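Local coordinates for aminopeptidase N family protein (Idiomarina loihiensis L2TR, PDB 4FGM) that probably acts as a zinc-dependent aminopeptidase of the M61 family, removing amino acids from the N-terminal ends of peptides, at residues A[20-34]-A[108-120]. Numbering follows the deposited sequence.
Sequences LTIEQTNDEQELWLP and NTSLCLAVEGQTD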
loop_
_atom_site.group_PDB
_atom_site.type_symbol
_atom_site.label_atom_id
_atom_site.label_comp_id
_atom_site.label_asym_id
_atom_site.label_seq_id
_atom_site.Cartn_x
_atom_site.Cartn_y
_atom_site.Cartn_z
ATOM N N LEU A 20 -24.888 18.958 3.599
ATOM C CA LEU A 20 -25.072 18.534 2.229
ATOM C C LEU A 20 -26.332 19.228 1.726
ATOM O O LEU A 20 -27.396 19.119 2.342
ATOM C CB LEU A 20 -25.229 17.011 2.216
ATOM C CG LEU A 20 -25.759 16.320 0.975
ATOM C CD1 LEU A 20 -24.807 16.511 -0.174
ATOM C CD2 LEU A 20 -25.932 14.855 1.280
ATOM N N THR A 21 -26.210 19.957 0.623
ATOM C CA THR A 21 -27.357 20.661 0.078
ATOM C C THR A 21 -27.771 20.160 -1.304
ATOM O O THR A 21 -27.033 20.284 -2.286
ATOM C CB THR A 21 -27.082 22.170 0.031
ATOM O OG1 THR A 21 -26.673 22.605 1.333
ATOM C CG2 THR A 21 -28.339 22.935 -0.371
ATOM N N ILE A 22 -28.968 19.590 -1.364
ATOM C CA ILE A 22 -29.501 19.055 -2.606
ATOM C C ILE A 22 -30.574 19.997 -3.124
ATOM O O ILE A 22 -31.627 20.139 -2.498
ATOM C CB ILE A 22 -30.114 17.665 -2.375
ATOM C CG1 ILE A 22 -29.122 16.789 -1.602
ATOM C CG2 ILE A 22 -30.460 17.030 -3.709
ATOM C CD1 ILE A 22 -29.761 15.620 -0.888
ATOM N N GLU A 23 -30.295 20.641 -4.257
ATOM C CA GLU A 23 -31.215 21.600 -4.873
ATOM C C GLU A 23 -32.569 20.966 -5.163
ATOM O O GLU A 23 -33.615 21.547 -4.872
ATOM C CB GLU A 23 -30.603 22.147 -6.170
ATOM C CG GLU A 23 -31.451 23.173 -6.923
ATOM C CD GLU A 23 -31.641 24.470 -6.153
ATOM O OE1 GLU A 23 -30.915 24.686 -5.157
ATOM O OE2 GLU A 23 -32.510 25.280 -6.554
ATOM N N GLN A 24 -32.538 19.769 -5.739
ATOM C CA GLN A 24 -33.757 19.041 -6.052
ATOM C C GLN A 24 -33.616 17.554 -5.731
ATOM O O GLN A 24 -32.789 16.851 -6.320
ATOM C CB GLN A 24 -34.121 19.206 -7.527
ATOM C CG GLN A 24 -35.460 18.591 -7.878
ATOM C CD GLN A 24 -35.925 18.956 -9.267
ATOM O OE1 GLN A 24 -35.389 18.469 -10.263
ATOM N NE2 GLN A 24 -36.923 19.829 -9.343
ATOM N N THR A 25 -34.431 17.084 -4.794
ATOM C CA THR A 25 -34.414 15.687 -4.395
ATOM C C THR A 25 -35.495 14.949 -5.174
ATOM O O THR A 25 -36.420 15.574 -5.689
ATOM C CB THR A 25 -34.696 15.543 -2.889
ATOM O OG1 THR A 25 -35.996 16.064 -2.591
ATOM C CG2 THR A 25 -33.661 16.311 -2.082
ATOM N N ASN A 26 -35.368 13.630 -5.285
ATOM C CA ASN A 26 -36.372 12.838 -5.988
ATOM C C ASN A 26 -37.351 12.323 -4.942
ATOM O O ASN A 26 -37.169 12.570 -3.754
ATOM C CB ASN A 26 -35.724 11.669 -6.730
ATOM C CG ASN A 26 -34.679 12.126 -7.733
ATOM O OD1 ASN A 26 -34.855 13.137 -8.417
ATOM N ND2 ASN A 26 -33.589 11.373 -7.836
ATOM N N ASP A 27 -38.393 11.625 -5.371
ATOM C CA ASP A 27 -39.378 11.107 -4.428
ATOM C C ASP A 27 -38.698 10.114 -3.505
ATOM O O ASP A 27 -38.123 9.129 -3.972
ATOM C CB ASP A 27 -40.514 10.401 -5.167
ATOM C CG ASP A 27 -40.685 10.898 -6.583
ATOM O OD1 ASP A 27 -39.918 10.449 -7.465
ATOM O OD2 ASP A 27 -41.578 11.741 -6.811
ATOM N N GLU A 28 -38.764 10.366 -2.201
ATOM C CA GLU A 28 -38.133 9.480 -1.226
ATOM C C GLU A 28 -36.656 9.329 -1.611
ATOM O O GLU A 28 -36.166 8.222 -1.839
ATOM C CB GLU A 28 -38.825 8.110 -1.235
ATOM C CG GLU A 28 -40.346 8.148 -1.056
ATOM C CD GLU A 28 -40.783 8.587 0.337
ATOM O OE1 GLU A 28 -40.319 7.983 1.327
ATOM O OE2 GLU A 28 -41.600 9.527 0.442
ATOM N N GLN A 29 -35.964 10.464 -1.691
ATOM C CA GLN A 29 -34.548 10.519 -2.058
ATOM C C GLN A 29 -33.679 9.746 -1.071
ATOM O O GLN A 29 -33.875 9.832 0.148
ATOM C CB GLN A 29 -34.088 11.986 -2.112
ATOM C CG GLN A 29 -32.607 12.193 -2.404
ATOM C CD GLN A 29 -32.219 11.867 -3.838
ATOM O OE1 GLN A 29 -32.683 12.507 -4.786
ATOM N NE2 GLN A 29 -31.352 10.874 -4.002
ATOM N N GLU A 30 -32.715 9.001 -1.599
ATOM C CA GLU A 30 -31.812 8.227 -0.758
ATOM C C GLU A 30 -30.397 8.791 -0.759
ATOM O O GLU A 30 -29.933 9.345 -1.752
ATOM C CB GLU A 30 -31.772 6.760 -1.209
ATOM C CG GLU A 30 -33.071 6.007 -0.966
ATOM C CD GLU A 30 -33.027 4.576 -1.469
ATOM O OE1 GLU A 30 -31.989 4.163 -2.035
ATOM O OE2 GLU A 30 -34.038 3.863 -1.294
ATOM N N LEU A 31 -29.727 8.635 0.376
ATOM C CA LEU A 31 -28.355 9.091 0.561
ATOM C C LEU A 31 -27.568 7.863 1.028
ATOM O O LEU A 31 -28.053 7.088 1.861
ATOM C CB LEU A 31 -28.304 10.177 1.644
ATOM C CG LEU A 31 -29.292 11.341 1.502
ATOM C CD1 LEU A 31 -29.307 12.177 2.772
ATOM C CD2 LEU A 31 -28.911 12.181 0.307
ATOM N N TRP A 32 -26.371 7.667 0.483
ATOM C CA TRP A 32 -25.562 6.526 0.888
ATOM C C TRP A 32 -24.076 6.856 1.005
ATOM O O TRP A 32 -23.587 7.832 0.420
ATOM C CB TRP A 32 -25.746 5.348 -0.080
ATOM C CG TRP A 32 -25.339 5.636 -1.498
ATOM C CD1 TRP A 32 -26.122 6.168 -2.476
ATOM C CD2 TRP A 32 -24.051 5.418 -2.089
ATOM N NE1 TRP A 32 -25.406 6.294 -3.642
ATOM C CE2 TRP A 32 -24.131 5.840 -3.434
ATOM C CE3 TRP A 32 -22.834 4.905 -1.612
ATOM C CZ2 TRP A 32 -23.044 5.771 -4.313
ATOM C CZ3 TRP A 32 -21.746 4.835 -2.488
ATOM C CH2 TRP A 32 -21.863 5.267 -3.825
ATOM N N LEU A 33 -23.364 6.035 1.773
ATOM C CA LEU A 33 -21.937 6.232 1.967
ATOM C C LEU A 33 -21.175 4.978 1.555
ATOM O O LEU A 33 -21.580 3.854 1.865
ATOM C CB LEU A 33 -21.640 6.560 3.430
ATOM C CG LEU A 33 -20.239 7.128 3.663
ATOM C CD1 LEU A 33 -20.187 8.528 3.058
ATOM C CD2 LEU A 33 -19.915 7.175 5.163
ATOM N N PRO A 34 -20.061 5.154 0.843
ATOM C CA PRO A 34 -19.264 4.007 0.405
ATOM C C PRO A 34 -18.927 3.098 1.584
ATOM O O PRO A 34 -18.690 3.582 2.690
ATOM C CB PRO A 34 -18.014 4.660 -0.179
ATOM C CG PRO A 34 -18.525 5.967 -0.702
ATOM C CD PRO A 34 -19.450 6.421 0.412
ATOM N N ASN A 108 -13.115 11.809 1.365
ATOM C CA ASN A 108 -14.536 12.073 1.269
ATOM C C ASN A 108 -15.421 10.838 1.281
ATOM O O ASN A 108 -16.645 10.948 1.384
ATOM C CB ASN A 108 -14.802 12.987 0.077
ATOM C CG ASN A 108 -14.211 14.370 0.300
ATOM O OD1 ASN A 108 -14.426 14.963 1.350
ATOM N ND2 ASN A 108 -13.457 14.881 -0.673
ATOM N N THR A 109 -14.807 9.660 1.195
ATOM C CA THR A 109 -15.570 8.415 1.286
ATOM C C THR A 109 -16.084 8.327 2.722
ATOM O O THR A 109 -17.069 7.652 2.996
ATOM C CB THR A 109 -14.696 7.162 1.047
ATOM O OG1 THR A 109 -13.371 7.412 1.531
ATOM C CG2 THR A 109 -14.662 6.778 -0.432
ATOM N N SER A 110 -15.405 9.014 3.640
ATOM C CA SER A 110 -15.795 9.009 5.048
ATOM C C SER A 110 -16.665 10.197 5.453
ATOM O O SER A 110 -17.453 10.096 6.386
ATOM C CB SER A 110 -14.553 8.989 5.958
ATOM O OG SER A 110 -13.942 7.715 5.984
ATOM N N LEU A 111 -16.522 11.318 4.758
ATOM C CA LEU A 111 -17.280 12.513 5.116
ATOM C C LEU A 111 -18.494 12.899 4.271
ATOM O O LEU A 111 -19.460 13.447 4.794
ATOM C CB LEU A 111 -16.327 13.715 5.174
ATOM C CG LEU A 111 -15.616 13.969 6.514
ATOM C CD1 LEU A 111 -14.797 12.758 6.915
ATOM C CD2 LEU A 111 -14.741 15.191 6.397
ATOM N N CYS A 112 -18.458 12.592 2.979
ATOM C CA CYS A 112 -19.529 12.993 2.075
ATOM C C CYS A 112 -20.518 11.960 1.570
ATOM O O CYS A 112 -20.184 11.144 0.707
ATOM C CB CYS A 112 -18.906 13.685 0.864
ATOM S SG CYS A 112 -17.875 15.070 1.311
ATOM N N LEU A 113 -21.746 12.016 2.077
ATOM C CA LEU A 113 -22.782 11.095 1.619
ATOM C C LEU A 113 -23.073 11.346 0.139
ATOM O O LEU A 113 -23.099 12.489 -0.315
ATOM C CB LEU A 113 -24.072 11.293 2.414
ATOM C CG LEU A 113 -24.064 10.849 3.875
ATOM C CD1 LEU A 113 -25.394 11.210 4.511
ATOM C CD2 LEU A 113 -23.820 9.348 3.960
ATOM N N ALA A 114 -23.274 10.275 -0.615
ATOM C CA ALA A 114 -23.582 10.396 -2.037
ATOM C C ALA A 114 -25.098 10.526 -2.195
ATOM O O ALA A 114 -25.861 9.904 -1.452
ATOM C CB ALA A 114 -23.086 9.167 -2.785
ATOM N N VAL A 115 -25.530 11.350 -3.148
ATOM C CA VAL A 115 -26.959 11.533 -3.414
ATOM C C VAL A 115 -27.370 10.542 -4.498
ATOM O O VAL A 115 -26.966 10.674 -5.657
ATOM C CB VAL A 115 -27.270 12.976 -3.905
ATOM C CG1 VAL A 115 -28.766 13.128 -4.157
ATOM C CG2 VAL A 115 -26.807 13.996 -2.869
ATOM N N GLU A 116 -28.161 9.544 -4.114
ATOM C CA GLU A 116 -28.620 8.508 -5.045
ATOM C C GLU A 116 -29.210 9.057 -6.340
ATOM O O GLU A 116 -30.106 9.903 -6.320
ATOM C CB GLU A 116 -29.658 7.613 -4.370
ATOM C CG GLU A 116 -30.146 6.457 -5.233
ATOM C CD GLU A 116 -29.052 5.451 -5.559
ATOM O OE1 GLU A 116 -28.362 4.994 -4.625
ATOM O OE2 GLU A 116 -28.885 5.109 -6.749
ATOM N N GLY A 117 -28.690 8.570 -7.463
ATOM C CA GLY A 117 -29.179 9.004 -8.757
ATOM C C GLY A 117 -28.603 10.309 -9.271
ATOM O O GLY A 117 -28.698 10.600 -10.460
ATOM N N GLN A 118 -28.013 11.106 -8.388
ATOM C CA GLN A 118 -27.431 12.381 -8.799
ATOM C C GLN A 118 -25.929 12.340 -8.564
ATOM O O GLN A 118 -25.269 13.363 -8.408
ATOM C CB GLN A 118 -28.063 13.520 -8.004
ATOM C CG GLN A 118 -29.563 13.601 -8.166
ATOM C CD GLN A 118 -30.170 14.732 -7.371
ATOM O OE1 GLN A 118 -29.801 15.896 -7.545
ATOM N NE2 GLN A 118 -31.114 14.399 -6.490
ATOM N N THR A 119 -25.405 11.126 -8.567
ATOM C CA THR A 119 -23.999 10.862 -8.331
ATOM C C THR A 119 -23.048 11.230 -9.484
ATOM O O THR A 119 -21.839 11.362 -9.270
ATOM C CB THR A 119 -23.844 9.372 -7.923
ATOM O OG1 THR A 119 -23.211 9.297 -6.634
ATOM C CG2 THR A 119 -23.075 8.584 -8.976
ATOM N N ASP A 120 -23.582 11.403 -10.693
ATOM C CA ASP A 120 -22.742 11.770 -11.838
ATOM C C ASP A 120 -22.630 13.283 -12.006
ATOM O O ASP A 120 -21.897 13.771 -12.869
ATOM C CB ASP A 120 -23.276 11.157 -13.138
ATOM C CG ASP A 120 -23.093 9.648 -13.192
ATOM O OD1 ASP A 120 -22.172 9.133 -12.517
ATOM O OD2 ASP A 120 -23.857 8.979 -13.919
HETATM O O HOH W 1 -29.807 18.753 -7.100
#
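The carbonyl O of E30 takes two N-H groups from opposite faces of its plane: E116 N across the contact at 3.0 Å and, from its own segment, Q29 NE2. This double grip ends a short antiparallel beta pairing, strand 30-32 with strand 114-115, in the N-terminal beta domain of an M61 peptidase. W32 and A114 are its hydrogen-bonded pair, with A114 N to W32 O at 2.7 Å; L31 and V115 form the non-hydrogen-bonded pair. Beyond it, 115-118 makes a type II turn, and the Q29 amide ties the two loops together. Bent at chi2 (71°), Q29 points NE2 at a lone pair of E116 O, 2.8 Å away and in the carbonyl plane, by a nearly straight N-H...O bond (163°), while its OE1 accepts a bond from N26 N and, weakly, one from Q118 NE2. With an alanine here, E116 O and N26 N would probably lose these partners, E30 O would be left with one of its two donors, and the turn would be freer to shift. Q118 NE2 also reaches Q24 O at 3.0 Å, and a water links Q118 OE1 to Q24 N. On the apolar side, V115 CG2 meets I22 CG1 tip to tip at 3.8 Å, with L20 and L31 beside it. L113 CD2 packs on L33 CB. The carboxylates of E30 and E116, like charges, share R71 as a salt-bridge partner, which probably offsets their repulsion. On the face bearing W32 and A114, the indole turns back over the neighbouring strand (chi1 61°), and A114 CB sits over its five-membered ring in a CH-pi contact, 3.8 Å from the centroid.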